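Local coordinates for putative capsid protein of prophage (Escherichia coli CFT073, PDB 3BQW) that is of unknown function but probably assembles in many copies into the protein shell of a prophage-encoded phage head, at residues Leu34-Val39 with Val141-Thr146; Asn130-Arg135 with Ser333-Val338; Tyr266-Ser269 with Glu273-Phe276. All blocks are in the same frame, centred on the assembly; numbering follows the deposited sequence.

Interaction 1 of 3, residues Leu34-Val39 with Val141-Thr146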
loop_
_atom_site.group_PDB
_atom_site.type_symbol
_atom_site.label_atom_id
_atom_site.label_comp_id
_atom_site.label_asym_id
_atom_site.label_seq_id
_atom_site.Cartn_x
_atom_site.Cartn_y
_atom_site.Cartn_z
ATOM N N LEU A 34 2.998 8.174 1.730
ATOM C CA LEU A 34 4.101 9.065 1.423
ATOM C C LEU A 34 4.196 9.328 -0.072
ATOM O O LEU A 34 4.396 10.473 -0.498
ATOM C CB LEU A 34 5.427 8.472 1.916
ATOM C CG LEU A 34 5.644 8.465 3.428
ATOM C CD1 LEU A 34 6.874 7.673 3.779
ATOM C CD2 LEU A 34 5.744 9.882 3.940
ATOM N N PHE A 35 4.046 8.269 -0.868
ATOM C CA PHE A 35 4.489 8.306 -2.251
ATOM C C PHE A 35 3.370 8.134 -3.286
ATOM O O PHE A 35 3.594 8.373 -4.472
ATOM C CB PHE A 35 5.608 7.244 -2.456
ATOM C CG PHE A 35 6.793 7.427 -1.543
ATOM C CD1 PHE A 35 7.483 8.645 -1.511
ATOM C CD2 PHE A 35 7.244 6.388 -0.748
ATOM C CE1 PHE A 35 8.569 8.836 -0.672
ATOM C CE2 PHE A 35 8.339 6.564 0.093
ATOM C CZ PHE A 35 9.010 7.789 0.130
ATOM N N PHE A 36 2.185 7.707 -2.844
ATOM C CA PHE A 36 1.033 7.514 -3.721
ATOM C C PHE A 36 -0.252 8.024 -3.077
ATOM O O PHE A 36 -1.283 7.329 -3.102
ATOM C CB PHE A 36 0.861 6.036 -4.072
ATOM C CG PHE A 36 2.089 5.389 -4.638
ATOM C CD1 PHE A 36 2.291 5.324 -6.001
ATOM C CD2 PHE A 36 3.050 4.831 -3.786
ATOM C CE1 PHE A 36 3.441 4.720 -6.511
ATOM C CE2 PHE A 36 4.184 4.249 -4.281
ATOM C CZ PHE A 36 4.388 4.187 -5.648
ATOM N N PRO A 37 -0.205 9.233 -2.474
ATOM C CA PRO A 37 -1.313 9.688 -1.630
ATOM C C PRO A 37 -2.547 10.196 -2.374
ATOM O O PRO A 37 -3.647 10.231 -1.800
ATOM C CB PRO A 37 -0.686 10.845 -0.835
ATOM C CG PRO A 37 0.301 11.413 -1.767
ATOM C CD PRO A 37 0.874 10.233 -2.522
ATOM N N ASN A 38 -2.363 10.627 -3.621
ATOM C CA ASN A 38 -3.471 11.108 -4.435
ATOM C C ASN A 38 -4.297 9.963 -5.014
ATOM O O ASN A 38 -3.919 8.770 -4.928
ATOM C CB ASN A 38 -2.945 12.005 -5.551
ATOM C CG ASN A 38 -2.164 13.198 -5.005
ATOM O OD1 ASN A 38 -1.026 13.450 -5.381
ATOM N ND2 ASN A 38 -2.753 13.874 -4.070
ATOM N N VAL A 39 -5.440 10.340 -5.574
ATOM C CA VAL A 39 -6.397 9.396 -6.097
ATOM C C VAL A 39 -6.932 9.910 -7.417
ATOM O O VAL A 39 -7.082 11.137 -7.629
ATOM C CB VAL A 39 -7.565 9.127 -5.098
ATOM C CG1 VAL A 39 -8.764 8.417 -5.803
ATOM C CG2 VAL A 39 -7.059 8.321 -3.881
ATOM N N VAL A 141 5.162 -0.700 -2.516
ATOM C CA VAL A 141 6.490 -1.023 -2.068
ATOM C C VAL A 141 7.266 -1.737 -3.172
ATOM O O VAL A 141 8.430 -1.458 -3.390
ATOM C CB VAL A 141 6.499 -1.886 -0.781
ATOM C CG1 VAL A 141 7.950 -2.266 -0.418
ATOM C CG2 VAL A 141 5.826 -1.144 0.379
ATOM N N ASN A 142 6.628 -2.659 -3.863
ATOM C CA ASN A 142 7.276 -3.310 -5.003
ATOM C C ASN A 142 7.689 -2.334 -6.109
ATOM O O ASN A 142 8.764 -2.446 -6.662
ATOM C CB ASN A 142 6.381 -4.420 -5.554
ATOM C CG ASN A 142 6.279 -5.627 -4.611
ATOM O OD1 ASN A 142 6.787 -5.613 -3.507
ATOM N ND2 ASN A 142 5.583 -6.664 -5.051
ATOM N N ALA A 143 6.835 -1.378 -6.429
ATOM C CA ALA A 143 7.155 -0.392 -7.453
ATOM C C ALA A 143 8.394 0.420 -7.059
ATOM O O ALA A 143 9.317 0.554 -7.835
ATOM C CB ALA A 143 5.966 0.524 -7.713
ATOM N N VAL A 144 8.404 0.932 -5.836
ATOM C CA VAL A 144 9.494 1.760 -5.316
ATOM C C VAL A 144 10.802 0.982 -5.233
ATOM O O VAL A 144 11.853 1.529 -5.558
ATOM C CB VAL A 144 9.116 2.339 -3.911
ATOM C CG1 VAL A 144 10.348 2.875 -3.165
ATOM C CG2 VAL A 144 8.042 3.410 -4.067
ATOM N N THR A 145 10.742 -0.290 -4.819
ATOM C CA THR A 145 11.952 -1.056 -4.521
ATOM C C THR A 145 12.504 -1.865 -5.696
ATOM O O THR A 145 13.678 -2.240 -5.692
ATOM C CB THR A 145 11.757 -1.988 -3.301
ATOM O OG1 THR A 145 10.721 -2.953 -3.559
ATOM C CG2 THR A 145 11.409 -1.165 -2.044
ATOM N N THR A 146 11.652 -2.177 -6.674
ATOM C CA THR A 146 12.059 -2.987 -7.835
ATOM C C THR A 146 11.681 -2.357 -9.171
ATOM O O THR A 146 12.060 -2.872 -10.203
ATOM C CB THR A 146 11.396 -4.394 -7.814
ATOM O OG1 THR A 146 9.979 -4.288 -8.079
ATOM C CG2 THR A 146 11.649 -5.124 -6.479
#
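In Phe36, CG stands opposite the carbonyl carbon and next to the backbone N (chi1 -53°), while a chi1 of 164° at Val144 turns CG2 to the N side of its own residue. With both CB atoms directed across the contact, these rotations bring the ring's outer end to one methyl branch of the valine. CG2 of Val144 lies 4.0 Å from CE2 and 4.1 Å from CZ of Phe36, close to the ring plane; the methyl therefore meets the edge and not a face. A looser touch comes from Ala143 CB, 4.5 Å from Phe36 CZ and oblique to the ring. All three residues are buried, and across the two segments the contact is purely apolar.

Two carbonyls near the helix end are each gripped twice. Val141 O accepts from Thr145 N and, on the opposite face of its carbonyl plane, from Thr145 OG1 at 2.7 Å; Thr146 N and OG1 do the same to Asn142 O, the hydroxyl at 2.6 Å. Thr146 OG1 also bonds to Lys148 N, beyond the helix.

Phe36, the first residue past helix 30-35, carries the ring that joins the turn leading to strand 38-41 to the last turn of helix 113-146. Phe31 of helix 30-35 packs on Val141 and Val144, Phe345 also touches Val144, and Val293 of strand 292-295 touches Phe36.

Interaction 2 of 3, residues Asn130-Arg135 with Ser333-Val338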
loop_
_atom_site.group_PDB
_atom_site.type_symbol
_atom_site.label_atom_id
_atom_site.label_comp_id
_atom_site.label_asym_id
_atom_site.label_seq_id
_atom_site.Cartn_x
_atom_site.Cartn_y
_atom_site.Cartn_z
ATOM N N ASN A 130 -9.237 -3.164 4.371
ATOM C CA ASN A 130 -7.900 -3.421 4.836
ATOM C C ASN A 130 -7.164 -4.281 3.824
ATOM O O ASN A 130 -5.983 -4.095 3.628
ATOM C CB ASN A 130 -7.874 -4.174 6.187
ATOM C CG ASN A 130 -8.234 -3.305 7.395
ATOM O OD1 ASN A 130 -8.476 -3.850 8.474
ATOM N ND2 ASN A 130 -8.275 -1.984 7.237
ATOM N N ALA A 131 -7.846 -5.271 3.256
ATOM C CA ALA A 131 -7.225 -6.185 2.317
ATOM C C ALA A 131 -6.908 -5.504 0.981
ATOM O O ALA A 131 -5.898 -5.818 0.343
ATOM C CB ALA A 131 -8.109 -7.385 2.091
ATOM N N ILE A 132 -7.804 -4.620 0.535
ATOM C CA ILE A 132 -7.596 -3.860 -0.679
ATOM C C ILE A 132 -6.425 -2.903 -0.473
ATOM O O ILE A 132 -5.601 -2.762 -1.365
ATOM C CB ILE A 132 -8.886 -3.101 -1.129
ATOM C CG1 ILE A 132 -9.982 -4.103 -1.564
ATOM C CG2 ILE A 132 -8.608 -2.141 -2.301
ATOM C CD1 ILE A 132 -11.459 -3.579 -1.341
ATOM N N LYS A 133 -6.357 -2.243 0.693
ATOM C CA LYS A 133 -5.281 -1.292 0.973
ATOM C C LYS A 133 -3.913 -1.988 1.133
ATOM O O LYS A 133 -2.886 -1.403 0.810
ATOM C CB LYS A 133 -5.590 -0.437 2.198
ATOM C CG LYS A 133 -6.645 0.604 1.934
ATOM C CD LYS A 133 -6.745 1.633 2.975
ATOM C CE LYS A 133 -7.837 2.684 2.618
ATOM N NZ LYS A 133 -8.179 3.514 3.820
ATOM N N ALA A 134 -3.942 -3.215 1.638
ATOM C CA ALA A 134 -2.790 -4.080 1.768
ATOM C C ALA A 134 -2.231 -4.491 0.411
ATOM O O ALA A 134 -1.028 -4.444 0.204
ATOM C CB ALA A 134 -3.160 -5.316 2.585
ATOM N N ARG A 135 -3.100 -4.879 -0.521
ATOM C CA ARG A 135 -2.667 -5.137 -1.898
ATOM C C ARG A 135 -2.059 -3.897 -2.525
ATOM O O ARG A 135 -1.039 -3.975 -3.184
ATOM C CB ARG A 135 -3.822 -5.666 -2.758
ATOM C CG ARG A 135 -3.530 -5.705 -4.297
ATOM C CD ARG A 135 -2.878 -6.971 -4.684
ATOM N NE ARG A 135 -3.745 -8.053 -4.262
ATOM C CZ ARG A 135 -3.384 -9.318 -4.082
ATOM N NH1 ARG A 135 -2.121 -9.725 -4.318
ATOM N NH2 ARG A 135 -4.320 -10.187 -3.666
ATOM N N SER A 333 -13.104 -3.272 -5.999
ATOM C CA SER A 333 -12.079 -2.222 -6.198
ATOM C C SER A 333 -11.045 -2.653 -7.252
ATOM O O SER A 333 -10.716 -3.833 -7.352
ATOM C CB SER A 333 -11.351 -1.925 -4.882
ATOM O OG SER A 333 -10.632 -0.709 -4.953
ATOM N N ALA A 334 -10.519 -1.685 -8.005
ATOM C CA ALA A 334 -9.517 -1.952 -9.056
ATOM C C ALA A 334 -8.398 -0.921 -8.987
ATOM O O ALA A 334 -8.217 -0.150 -9.906
ATOM C CB ALA A 334 -10.182 -1.962 -10.463
ATOM N N PRO A 335 -7.638 -0.922 -7.889
ATOM C CA PRO A 335 -6.552 0.024 -7.652
ATOM C C PRO A 335 -5.225 -0.356 -8.293
ATOM O O PRO A 335 -4.888 -1.546 -8.406
ATOM C CB PRO A 335 -6.404 -0.006 -6.134
ATOM C CG PRO A 335 -6.734 -1.426 -5.773
ATOM C CD PRO A 335 -7.793 -1.857 -6.749
ATOM N N GLN A 336 -4.476 0.676 -8.687
ATOM C CA GLN A 336 -3.111 0.538 -9.182
ATOM C C GLN A 336 -2.315 1.794 -8.808
ATOM O O GLN A 336 -2.689 2.893 -9.222
ATOM C CB GLN A 336 -3.118 0.424 -10.706
ATOM C CG GLN A 336 -1.724 0.323 -11.344
ATOM C CD GLN A 336 -0.900 -0.818 -10.781
ATOM O OE1 GLN A 336 -1.385 -1.951 -10.697
ATOM N NE2 GLN A 336 0.354 -0.533 -10.394
ATOM N N PRO A 337 -1.258 1.648 -7.985
ATOM C CA PRO A 337 -0.356 2.764 -7.716
ATOM C C PRO A 337 0.394 3.235 -8.974
ATOM O O PRO A 337 0.832 2.427 -9.788
ATOM C CB PRO A 337 0.618 2.214 -6.665
ATOM C CG PRO A 337 0.059 0.963 -6.218
ATOM C CD PRO A 337 -0.921 0.461 -7.187
ATOM N N VAL A 338 0.465 4.549 -9.139
ATOM C CA VAL A 338 1.174 5.153 -10.243
ATOM C C VAL A 338 2.126 6.183 -9.644
ATOM O O VAL A 338 1.665 7.120 -8.996
ATOM C CB VAL A 338 0.217 5.845 -11.239
ATOM C CG1 VAL A 338 1.014 6.474 -12.363
ATOM C CG2 VAL A 338 -0.808 4.830 -11.787
#
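Van der Waals packing of Ile132 on Pro335 and Ser333 carries this contact. CG2 of Ile132, placed opposite the backbone N by a chi1 of -67°, does most of the touching: it is 4.0 Å from Pro335 CG, meeting the puckered corner of the proline ring, and 3.8 Å from Ser333 CB. The other branch also reaches the serine, with Ile132 CD1 at 3.9 Å from Ser333 CB. Both methyls of Ile132 thus press on Ser333 CB from the helix side, and the nearest backbone approach lies there too, the CA atoms of Ile132 and Ser333 being 7.3 Å apart.

The packing sets the long helix 113-146 against strand 327-338, which pairs with strand 292-295 in a mixed sheet. Given the family's membership of the phage coat clan, this is consistent with the long spine helix of HK97-like capsid proteins lying on a beta sheet. One turn further along the helix Val136 continues the line, touching Pro335 and Pro337.

Polar groups sit beside the apolar patch. Ser333 OG is 3.6 Å from Ile132 CG2, a van der Waals contact, and makes its hydrogen bond with Met312 O instead. Gln336 NE2 donates to Pro337 O at 3.1 Å with an N-H...O angle of 151°, lying in the carbonyl plane on a lone pair. Backbone hydrogen bonds pair Gln336 with Ala294 and Val338 with Leu292, fixing the strand within its sheet.

Interaction 3 of 3, residues Tyr266-Ser269 with Glu273-Phe276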
loop_
_atom_site.group_PDB
_atom_site.type_symbol
_atom_site.label_atom_id
_atom_site.label_comp_id
_atom_site.label_asym_id
_atom_site.label_seq_id
_atom_site.Cartn_x
_atom_site.Cartn_y
_atom_site.Cartn_z
ATOM N N TYR A 266 1.777 -8.450 5.756
ATOM C CA TYR A 266 0.515 -8.899 5.199
ATOM C C TYR A 266 0.491 -10.409 5.228
ATOM O O TYR A 266 1.525 -11.063 5.403
ATOM C CB TYR A 266 0.329 -8.402 3.755
ATOM C CG TYR A 266 1.370 -8.915 2.789
ATOM C CD1 TYR A 266 1.148 -10.060 2.016
ATOM C CD2 TYR A 266 2.581 -8.265 2.659
ATOM C CE1 TYR A 266 2.113 -10.529 1.134
ATOM C CE2 TYR A 266 3.558 -8.724 1.783
ATOM C CZ TYR A 266 3.320 -9.850 1.021
ATOM O OH TYR A 266 4.322 -10.282 0.180
ATOM N N THR A 267 -0.699 -10.961 5.042
ATOM C CA THR A 267 -0.832 -12.396 4.850
ATOM C C THR A 267 -1.144 -12.672 3.372
ATOM O O THR A 267 -1.927 -11.941 2.743
ATOM C CB THR A 267 -1.861 -12.971 5.807
ATOM O OG1 THR A 267 -1.305 -12.969 7.137
ATOM C CG2 THR A 267 -2.240 -14.386 5.412
ATOM N N ASP A 268 -0.468 -13.677 2.805
ATOM C CA ASP A 268 -0.674 -14.037 1.388
ATOM C C ASP A 268 -1.710 -15.178 1.234
ATOM O O ASP A 268 -2.202 -15.720 2.239
ATOM C CB ASP A 268 0.662 -14.361 0.687
ATOM C CG ASP A 268 1.376 -15.579 1.272
ATOM O OD1 ASP A 268 0.923 -16.131 2.299
ATOM O OD2 ASP A 268 2.413 -15.982 0.692
ATOM N N SER A 269 -2.045 -15.515 -0.019
ATOM C CA SER A 269 -3.040 -16.568 -0.336
ATOM C C SER A 269 -2.831 -17.820 0.512
ATOM O O SER A 269 -3.779 -18.355 1.091
ATOM C CB SER A 269 -2.983 -16.950 -1.822
ATOM O OG SER A 269 -2.760 -15.817 -2.648
ATOM N N GLU A 273 2.522 -15.094 6.754
ATOM C CA GLU A 273 2.915 -13.723 7.093
ATOM C C GLU A 273 4.175 -13.303 6.345
ATOM O O GLU A 273 5.185 -13.984 6.409
ATOM C CB GLU A 273 3.231 -13.615 8.589
ATOM C CG GLU A 273 2.242 -12.857 9.415
ATOM C CD GLU A 273 2.505 -13.024 10.918
ATOM O OE1 GLU A 273 3.677 -12.920 11.354
ATOM O OE2 GLU A 273 1.526 -13.266 11.658
ATOM N N LYS A 274 4.127 -12.153 5.688
ATOM C CA LYS A 274 5.293 -11.624 4.992
ATOM C C LYS A 274 5.447 -10.149 5.282
ATOM O O LYS A 274 4.462 -9.465 5.573
ATOM C CB LYS A 274 5.126 -11.807 3.494
ATOM C CG LYS A 274 4.935 -13.238 3.066
ATOM C CD LYS A 274 5.394 -13.436 1.621
ATOM C CE LYS A 274 5.696 -14.906 1.306
ATOM N NZ LYS A 274 6.595 -15.543 2.315
ATOM N N TYR A 275 6.681 -9.663 5.196
ATOM C CA TYR A 275 6.941 -8.229 5.282
ATOM C C TYR A 275 6.687 -7.570 3.944
ATOM O O TYR A 275 7.027 -8.103 2.896
ATOM C CB TYR A 275 8.388 -7.951 5.675
ATOM C CG TYR A 275 8.719 -8.287 7.100
ATOM C CD1 TYR A 275 8.318 -7.456 8.137
ATOM C CD2 TYR A 275 9.442 -9.428 7.408
ATOM C CE1 TYR A 275 8.619 -7.763 9.450
ATOM C CE2 TYR A 275 9.754 -9.745 8.704
ATOM C CZ TYR A 275 9.343 -8.923 9.718
ATOM O OH TYR A 275 9.671 -9.258 11.018
ATOM N N PHE A 276 6.091 -6.399 3.984
ATOM C CA PHE A 276 6.037 -5.528 2.817
ATOM C C PHE A 276 7.438 -5.158 2.373
ATOM O O PHE A 276 7.773 -5.256 1.203
ATOM C CB PHE A 276 5.281 -4.246 3.157
ATOM C CG PHE A 276 3.800 -4.420 3.254
ATOM C CD1 PHE A 276 3.054 -4.738 2.134
ATOM C CD2 PHE A 276 3.140 -4.238 4.462
ATOM C CE1 PHE A 276 1.664 -4.872 2.232
ATOM C CE2 PHE A 276 1.785 -4.370 4.555
ATOM C CZ PHE A 276 1.045 -4.683 3.451
#
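Tyr266 O receives the N-H of Lys274 at 2.8 Å, in a nearly straight bond (165° at the hydrogen), and also a weaker CA-H...O contact from Glu273 CA at 3.4 Å. The return bond runs from Tyr266 N to Lys274 O at 2.9 Å. This reciprocal pair defines Tyr266 and Lys274 as an antiparallel hydrogen-bonded pair; Thr267 and Glu273, next toward the turn, form a non-hydrogen-bonded pair.

The side chains of Tyr266 and Lys274 lie on the same face of the sheet. A chi1 of 62° places CG of Tyr266 between the backbone N and the carbonyl carbon, with Lys274 CB over one face of the ring, 4.0 Å from the centroid: a CH-pi contact displaced toward the hydroxyl end. Further out, Lys274 CD passes Tyr266 OH, and Lys274 CE comes to 3.5 Å from Asp268 OD2. Asp268 OD2 and Lys274 NZ remain 4.5 Å apart, too far for a salt bridge, although the opposite charges probably attract. The other oxygen, Asp268 OD1, accepts from Thr272 N and so spans the turn.

At the end away from the turn, Tyr266 CD2 lies over a face of the Phe276 ring, near its rim and 3.5 Å from Phe276 CE1. The ring planes meet at 42° with centroids 5.0 Å apart, an oblique aromatic pair that is neither a stack nor edge-to-face. Trp138 of helix 113-146 contacts both rings, joining this surface feature to the helix.

Two adjacent antiparallel strands, 257-267 and 273-275, with a short connection braced by an aspartate-to-backbone bond, make a beta hairpin at the edge of a larger mixed sheet.

Overall arrangement
From the N terminus, the turn at 34-39 waits about a hundred residues until 141-146, the end of helix 113-146, closes the loop of interaction 1. Before that closure, residues 130-135 of the same helix have already opened interaction 2, which closes only at 333-338 near the C terminus; the two loops therefore cross. Interaction 3 is a local hairpin closed within a few residues and nested inside the loop of interaction 2. Helix 113-146 links the three: interaction 2 sets it directly on strand 327-338, interaction 1, about 11 Å away between centres, on the turn before strand 38-41 of the same sheet, while Phe276, just past hairpin strand 273-275 of the other mixed sheet, packs against it.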